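PDB 4WOJ: aspartate semialdehyde dehydrogenase from Francisella tularensis subsp. tularensis, which probably catalyses the NADPH-dependent reductive dephosphorylation of L-aspartyl-4-phosphate to L-aspartate semialdehyde, a step on the way to lysine, methionine and threonine. Local coordinates for residues I137-A149 with E243-L255. Residues are numbered along the deposited sequence; the frame is centred on the assembly and turned at random.
Sequences IGSNCTVSLMSLA and EEYKAATELNKIL
Asn140 and Val143 pack against Glu243, Ala247 and Glu250 in a buried helix-helix contact, where the turn after the last-numbered strand of the Rossmann-type sheet, 135-138, runs into the helix of the predicted nucleophile Cys141. The axes of 141-149 and 243-255 pass 9.0 Å apart at -51°. Two carboxylates grip Asn140. Asn140 N donates to the syn side of Glu250 OE1 at 2.8 Å, nearly straight at 166°. The amide, swung out with CG anti to the backbone N (chi1 170°), sends Asn140 ND2 to Glu243 OE2 at 3.0 Å; that oxygen lies close to the amide plane, but the donor comes from above the carboxylate. Asn140 OD1 takes Thr142 N at 3.1 Å, the N-cap bond, and the aliphatic part of Lys246 lies across Asn140, CD 3.7 Å from CB.

One turn on, Val143 is a knob in the hole formed by Ala247, Glu250, Leu251 and Ile254: CG2 lies 3.9 Å from Ala247 CA, while CG1 faces the Leu251 backbone. Met146 CE rests on Leu251 CD2 at 3.9 Å. Arg108 forms a salt bridge with Glu250 OE2, which probably keeps Glu250 charged; Lys246 makes a salt bridge to Glu243 OE1 whose hydrogen bond is weak. Held through main chain and amide alike, Asn140 probably helps to hold the helix start that carries Cys141, on the side facing His276, the predicted proton acceptor.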
ATOM      1  N   ILE B 137     -23.164  -7.235 -16.028  1.00 26.85           N
ATOM      2  CA  ILE B 137     -22.712  -6.792 -14.721  1.00 28.29           C
ATOM      3  C   ILE B 137     -21.254  -6.326 -14.754  1.00 29.98           C
ATOM      4  O   ILE B 137     -20.399  -6.973 -15.361  1.00 30.43           O
ATOM      5  CB  ILE B 137     -22.812  -7.904 -13.688  1.00 29.59           C
ATOM      6  CG1 ILE B 137     -24.053  -8.772 -13.915  1.00 31.95           C
ATOM      7  CG2 ILE B 137     -22.849  -7.306 -12.310  1.00 29.53           C
ATOM      8  CD1 ILE B 137     -25.381  -8.032 -13.848  1.00 31.08           C
ATOM      9  N   GLY B 138     -20.997  -5.178 -14.128  1.00 32.05           N
ATOM     10  CA  GLY B 138     -19.646  -4.627 -14.033  1.00 31.45           C
ATOM     11  C   GLY B 138     -18.875  -5.452 -13.032  1.00 34.11           C
ATOM     12  O   GLY B 138     -19.457  -5.930 -12.038  1.00 36.11           O
ATOM     13  N   SER B 139     -17.585  -5.661 -13.296  1.00 34.68           N
ATOM     14  CA  SER B 139     -16.749  -6.483 -12.407  1.00 33.10           C
ATOM     15  C   SER B 139     -16.249  -5.625 -11.278  1.00 31.97           C
ATOM     16  O   SER B 139     -16.486  -4.411 -11.252  1.00 29.63           O
ATOM     17  CB  SER B 139     -15.572  -7.126 -13.137  1.00 34.94           C
ATOM     18  OG  SER B 139     -14.691  -6.142 -13.681  1.00 33.29           O
ATOM     19  N   ASN B 140     -15.623  -6.283 -10.306  1.00 32.66           N
ATOM     20  CA  ASN B 140     -14.989  -5.619  -9.183  1.00 33.98           C
ATOM     21  C   ASN B 140     -13.877  -4.719  -9.723  1.00 36.01           C
ATOM     22  O   ASN B 140     -13.216  -5.035 -10.721  1.00 35.22           O
ATOM     23  CB  ASN B 140     -14.463  -6.642  -8.198  1.00 35.70           C
ATOM     24  CG  ASN B 140     -13.578  -6.042  -7.114  1.00 38.59           C
ATOM     25  OD1 ASN B 140     -12.353  -6.108  -7.188  1.00 45.47           O
ATOM     26  ND2 ASN B 140     -14.185  -5.495  -6.096  1.00 41.83           N
ATOM     27  N   CYS B 141     -13.710  -3.586  -9.066  1.00 37.28           N
ATOM     28  CA  CYS B 141     -12.811  -2.539  -9.521  1.00 39.97           C
ATOM     29  C   CYS B 141     -11.347  -3.019  -9.662  1.00 38.80           C
ATOM     30  O   CYS B 141     -10.646  -2.625 -10.588  1.00 39.38           O
ATOM     31  CB  CYS B 141     -12.924  -1.314  -8.587  1.00 42.19           C
ATOM     32  SG  CYS B 141     -13.196  -1.687  -6.832  1.00 50.98           S
ATOM     33  N   THR B 142     -10.894  -3.856  -8.738  1.00 36.90           N
ATOM     34  CA  THR B 142      -9.538  -4.374  -8.781  1.00 35.41           C
ATOM     35  C   THR B 142      -9.301  -5.190 -10.057  1.00 36.23           C
ATOM     36  O   THR B 142      -8.260  -5.079 -10.712  1.00 36.71           O
ATOM     37  CB  THR B 142      -9.241  -5.208  -7.516  1.00 37.55           C
ATOM     38  OG1 THR B 142      -9.141  -4.322  -6.399  1.00 35.15           O
ATOM     39  CG2 THR B 142      -7.904  -5.980  -7.644  1.00 39.34           C
ATOM     40  N   VAL B 143     -10.294  -5.980 -10.442  1.00 36.27           N
ATOM     41  CA  VAL B 143     -10.184  -6.799 -11.644  1.00 34.57           C
ATOM     42  C   VAL B 143     -10.200  -5.910 -12.901  1.00 31.66           C
ATOM     43  O   VAL B 143      -9.481  -6.134 -13.865  1.00 26.05           O
ATOM     44  CB  VAL B 143     -11.343  -7.797 -11.723  1.00 35.89           C
ATOM     45  CG1 VAL B 143     -10.956  -8.960 -12.615  1.00 37.52           C
ATOM     46  CG2 VAL B 143     -11.673  -8.327 -10.348  1.00 39.16           C
ATOM     47  N   SER B 144     -11.057  -4.898 -12.885  1.00 31.57           N
ATOM     48  CA  SER B 144     -11.205  -4.064 -14.046  1.00 29.45           C
ATOM     49  C   SER B 144      -9.940  -3.315 -14.288  1.00 25.99           C
ATOM     50  O   SER B 144      -9.507  -3.174 -15.401  1.00 23.70           O
ATOM     51  CB  SER B 144     -12.330  -3.103 -13.836  1.00 34.02           C
ATOM     52  OG  SER B 144     -13.505  -3.841 -14.028  1.00 41.22           O
ATOM     53  N   LEU B 145      -9.340  -2.846 -13.219  1.00 24.71           N
ATOM     54  CA  LEU B 145      -8.203  -1.969 -13.336  1.00 26.05           C
ATOM     55  C   LEU B 145      -6.943  -2.719 -13.659  1.00 26.99           C
ATOM     56  O   LEU B 145      -6.061  -2.197 -14.280  1.00 25.42           O
ATOM     57  CB  LEU B 145      -8.047  -1.172 -12.035  1.00 28.67           C
ATOM     58  CG  LEU B 145      -9.170  -0.133 -11.925  1.00 29.87           C
ATOM     59  CD1 LEU B 145      -9.165   0.596 -10.603  1.00 30.19           C
ATOM     60  CD2 LEU B 145      -9.050   0.841 -13.069  1.00 33.07           C
ATOM     61  N   MET B 146      -6.849  -3.948 -13.178  1.00 29.59           N
ATOM     62  CA  MET B 146      -5.680  -4.765 -13.415  1.00 29.65           C
ATOM     63  C   MET B 146      -5.675  -5.266 -14.841  1.00 27.35           C
ATOM     64  O   MET B 146      -4.682  -5.167 -15.562  1.00 26.21           O
ATOM     65  CB  MET B 146      -5.741  -5.955 -12.495  1.00 32.44           C
ATOM     66  CG  MET B 146      -4.592  -6.885 -12.687  1.00 35.79           C
ATOM     67  SD  MET B 146      -5.050  -8.431 -11.916  1.00 43.05           S
ATOM     68  CE  MET B 146      -5.327  -9.337 -13.420  1.00 41.02           C
ATOM     69  N   SER B 147      -6.817  -5.793 -15.242  1.00 23.81           N
ATOM     70  CA  SER B 147      -6.942  -6.437 -16.521  1.00 22.77           C
ATOM     71  C   SER B 147      -6.653  -5.459 -17.622  1.00 23.49           C
ATOM     72  O   SER B 147      -5.968  -5.796 -18.588  1.00 25.51           O
ATOM     73  CB  SER B 147      -8.366  -6.983 -16.698  1.00 22.75           C
ATOM     74  OG  SER B 147      -8.675  -7.888 -15.650  1.00 21.99           O
ATOM     75  N   LEU B 148      -7.180  -4.238 -17.487  1.00 21.33           N
ATOM     76  CA  LEU B 148      -6.876  -3.153 -18.432  1.00 21.24           C
ATOM     77  C   LEU B 148      -5.387  -2.793 -18.478  1.00 19.43           C
ATOM     78  O   LEU B 148      -4.856  -2.489 -19.536  1.00 21.14           O
ATOM     79  CB  LEU B 148      -7.702  -1.867 -18.118  1.00 21.69           C
ATOM     80  CG  LEU B 148      -9.208  -1.946 -18.369  1.00 22.12           C
ATOM     81  CD1 LEU B 148      -9.957  -0.834 -17.628  1.00 24.09           C
ATOM     82  CD2 LEU B 148      -9.506  -1.867 -19.853  1.00 22.46           C
ATOM     83  N   ALA B 149      -4.723  -2.784 -17.342  1.00 18.34           N
ATOM     84  CA  ALA B 149      -3.326  -2.385 -17.312  1.00 19.95           C
ATOM     85  C   ALA B 149      -2.430  -3.413 -18.052  1.00 22.22           C
ATOM     86  O   ALA B 149      -1.572  -3.047 -18.849  1.00 22.88           O
ATOM     87  CB  ALA B 149      -2.865  -2.234 -15.889  1.00 19.80           C
ATOM     88  N   GLU B 243     -13.273  -9.747  -1.219  1.00 44.96           N
ATOM     89  CA  GLU B 243     -12.591  -8.834  -2.145  1.00 42.62           C
ATOM     90  C   GLU B 243     -11.514  -9.497  -2.965  1.00 41.11           C
ATOM     91  O   GLU B 243     -11.386  -9.224  -4.161  1.00 39.25           O
ATOM     92  CB  GLU B 243     -11.958  -7.671  -1.371  1.00 45.55           C
ATOM     93  CG  GLU B 243     -11.496  -6.501  -2.247  1.00 44.03           C
ATOM     94  CD  GLU B 243     -12.643  -5.792  -2.944  1.00 42.41           C
ATOM     95  OE1 GLU B 243     -13.818  -6.094  -2.642  1.00 38.72           O
ATOM     96  OE2 GLU B 243     -12.370  -4.895  -3.785  1.00 50.80           O
ATOM     97  N   GLU B 244     -10.755 -10.371  -2.298  1.00 43.73           N
ATOM     98  CA  GLU B 244      -9.599 -11.095  -2.866  1.00 43.31           C
ATOM     99  C   GLU B 244      -9.986 -12.321  -3.723  1.00 46.73           C
ATOM    100  O   GLU B 244      -9.415 -12.555  -4.779  1.00 46.67           O
ATOM    101  CB  GLU B 244      -8.675 -11.544  -1.725  1.00 41.93           C
ATOM    102  CG  GLU B 244      -8.077 -10.379  -0.944  1.00 38.82           C
ATOM    103  CD  GLU B 244      -7.581 -10.735   0.454  1.00 37.39           C
ATOM    104  OE1 GLU B 244      -7.805 -11.866   0.950  1.00 38.95           O
ATOM    105  OE2 GLU B 244      -6.954  -9.861   1.076  1.00 30.66           O
ATOM    106  N   TYR B 245     -10.956 -13.098  -3.261  1.00 46.70           N
ATOM    107  CA  TYR B 245     -11.479 -14.221  -4.043  1.00 44.96           C
ATOM    108  C   TYR B 245     -12.128 -13.724  -5.378  1.00 43.98           C
ATOM    109  O   TYR B 245     -12.118 -14.436  -6.368  1.00 38.88           O
ATOM    110  CB  TYR B 245     -12.480 -15.045  -3.181  1.00 46.61           C
ATOM    111  CG  TYR B 245     -13.573 -15.728  -3.975  1.00 48.10           C
ATOM    112  CD1 TYR B 245     -13.451 -17.051  -4.385  1.00 50.07           C
ATOM    113  CD2 TYR B 245     -14.727 -15.025  -4.338  1.00 52.98           C
ATOM    114  CE1 TYR B 245     -14.461 -17.643  -5.128  1.00 53.10           C
ATOM    115  CE2 TYR B 245     -15.744 -15.606  -5.083  1.00 52.12           C
ATOM    116  CZ  TYR B 245     -15.611 -16.908  -5.475  1.00 50.79           C
ATOM    117  OH  TYR B 245     -16.641 -17.448  -6.217  1.00 49.10           O
ATOM    118  N   LYS B 246     -12.755 -12.543  -5.367  1.00 43.02           N
ATOM    119  CA  LYS B 246     -13.368 -11.978  -6.579  1.00 44.04           C
ATOM    120  C   LYS B 246     -12.388 -11.902  -7.726  1.00 43.58           C
ATOM    121  O   LYS B 246     -12.758 -12.069  -8.882  1.00 42.50           O
ATOM    122  CB  LYS B 246     -13.843 -10.533  -6.373  1.00 48.61           C
ATOM    123  CG  LYS B 246     -15.079 -10.373  -5.518  1.00 52.44           C
ATOM    124  CD  LYS B 246     -15.585  -8.938  -5.509  1.00 53.55           C
ATOM    125  CE  LYS B 246     -16.714  -8.733  -4.496  1.00 52.09           C
ATOM    126  NZ  LYS B 246     -16.211  -8.260  -3.162  1.00 52.24           N
ATOM    127  N   ALA B 247     -11.149 -11.562  -7.412  1.00 41.75           N
ATOM    128  CA  ALA B 247     -10.174 -11.373  -8.450  1.00 40.27           C
ATOM    129  C   ALA B 247     -10.109 -12.553  -9.433  1.00 34.75           C
ATOM    130  O   ALA B 247     -10.389 -12.376 -10.603  1.00 35.72           O
ATOM    131  CB  ALA B 247      -8.805 -11.049  -7.876  1.00 41.97           C
ATOM    132  N   ALA B 248      -9.797 -13.751  -8.972  1.00 32.98           N
ATOM    133  CA  ALA B 248      -9.455 -14.833  -9.917  1.00 28.12           C
ATOM    134  C   ALA B 248     -10.643 -15.233 -10.770  1.00 27.10           C
ATOM    135  O   ALA B 248     -10.535 -15.375 -11.967  1.00 25.19           O
ATOM    136  CB  ALA B 248      -8.880 -16.020  -9.194  1.00 27.30           C
ATOM    137  N   THR B 249     -11.789 -15.395 -10.141  1.00 33.39           N
ATOM    138  CA  THR B 249     -12.981 -15.945 -10.789  1.00 37.81           C
ATOM    139  C   THR B 249     -13.582 -15.003 -11.812  1.00 35.96           C
ATOM    140  O   THR B 249     -14.006 -15.429 -12.887  1.00 37.57           O
ATOM    141  CB  THR B 249     -14.043 -16.299  -9.727  1.00 44.86           C
ATOM    142  OG1 THR B 249     -14.034 -15.299  -8.687  1.00 45.57           O
ATOM    143  CG2 THR B 249     -13.708 -17.680  -9.120  1.00 45.36           C
ATOM    144  N   GLU B 250     -13.585 -13.724 -11.478  1.00 34.10           N
ATOM    145  CA  GLU B 250     -14.052 -12.657 -12.390  1.00 34.88           C
ATOM    146  C   GLU B 250     -13.124 -12.472 -13.603  1.00 33.16           C
ATOM    147  O   GLU B 250     -13.588 -12.410 -14.743  1.00 32.40           O
ATOM    148  CB  GLU B 250     -14.225 -11.327 -11.636  1.00 33.51           C
ATOM    149  CG  GLU B 250     -15.320 -11.401 -10.576  1.00 35.74           C
ATOM    150  CD  GLU B 250     -15.598 -10.086  -9.851  1.00 38.37           C
ATOM    151  OE1 GLU B 250     -15.130  -9.016 -10.307  1.00 44.37           O
ATOM    152  OE2 GLU B 250     -16.262 -10.136  -8.789  1.00 37.21           O
ATOM    153  N   LEU B 251     -11.819 -12.418 -13.352  1.00 31.87           N
ATOM    154  CA  LEU B 251     -10.840 -12.353 -14.444  1.00 34.02           C
ATOM    155  C   LEU B 251     -11.033 -13.517 -15.412  1.00 31.31           C
ATOM    156  O   LEU B 251     -11.070 -13.334 -16.626  1.00 32.12           O
ATOM    157  CB  LEU B 251      -9.390 -12.367 -13.924  1.00 33.67           C
ATOM    158  CG  LEU B 251      -8.310 -12.400 -15.025  1.00 33.86           C
ATOM    159  CD1 LEU B 251      -8.298 -11.074 -15.768  1.00 33.42           C
ATOM    160  CD2 LEU B 251      -6.935 -12.719 -14.497  1.00 32.38           C
ATOM    161  N   ASN B 252     -11.168 -14.718 -14.877  1.00 31.49           N
ATOM    162  CA  ASN B 252     -11.382 -15.903 -15.741  1.00 30.74           C
ATOM    163  C   ASN B 252     -12.752 -15.897 -16.427  1.00 27.84           C
ATOM    164  O   ASN B 252     -12.880 -16.280 -17.583  1.00 26.34           O
ATOM    165  CB  ASN B 252     -11.057 -17.179 -14.978  1.00 28.52           C
ATOM    166  CG  ASN B 252      -9.555 -17.309 -14.750  1.00 29.31           C
ATOM    167  OD1 ASN B 252      -8.813 -17.629 -15.680  1.00 33.90           O
ATOM    168  ND2 ASN B 252      -9.087 -16.964 -13.554  1.00 27.70           N
ATOM    169  N   LYS B 253     -13.759 -15.369 -15.750  1.00 29.06           N
ATOM    170  CA  LYS B 253     -15.058 -15.197 -16.411  1.00 29.78           C
ATOM    171  C   LYS B 253     -14.949 -14.164 -17.549  1.00 28.87           C
ATOM    172  O   LYS B 253     -15.494 -14.367 -18.615  1.00 28.29           O
ATOM    173  CB  LYS B 253     -16.160 -14.840 -15.423  1.00 29.10           C
ATOM    174  CG  LYS B 253     -17.498 -14.645 -16.110  1.00 30.18           C
ATOM    175  CD  LYS B 253     -18.699 -14.835 -15.187  1.00 29.38           C
ATOM    176  CE  LYS B 253     -19.957 -15.016 -16.032  1.00 28.45           C
ATOM    177  NZ  LYS B 253     -21.196 -15.089 -15.203  1.00 26.62           N
ATOM    178  N   ILE B 254     -14.240 -13.064 -17.323  1.00 29.14           N
ATOM    179  CA  ILE B 254     -14.140 -12.014 -18.339  1.00 28.78           C
ATOM    180  C   ILE B 254     -13.398 -12.519 -19.550  1.00 29.30           C
ATOM    181  O   ILE B 254     -13.765 -12.231 -20.684  1.00 29.61           O
ATOM    182  CB  ILE B 254     -13.417 -10.760 -17.820  1.00 29.15           C
ATOM    183  CG1 ILE B 254     -14.263 -10.044 -16.773  1.00 28.24           C
ATOM    184  CG2 ILE B 254     -13.138  -9.791 -18.965  1.00 31.21           C
ATOM    185  CD1 ILE B 254     -13.556  -8.894 -16.090  1.00 27.62           C
ATOM    186  N   LEU B 255     -12.305 -13.222 -19.319  1.00 32.56           N
ATOM    187  CA  LEU B 255     -11.499 -13.773 -20.434  1.00 33.96           C
ATOM    188  C   LEU B 255     -12.080 -15.097 -20.980  1.00 36.24           C
ATOM    189  O   LEU B 255     -11.637 -15.559 -22.019  1.00 39.39           O
ATOM    190  CB  LEU B 255     -10.055 -13.999 -19.996  1.00 31.10           C
ATOM    191  CG  LEU B 255      -9.292 -12.750 -19.557  1.00 31.45           C
ATOM    192  CD1 LEU B 255      -8.062 -13.107 -18.758  1.00 28.64           C
ATOM    193  CD2 LEU B 255      -8.909 -11.897 -20.758  1.00 32.14           C
TER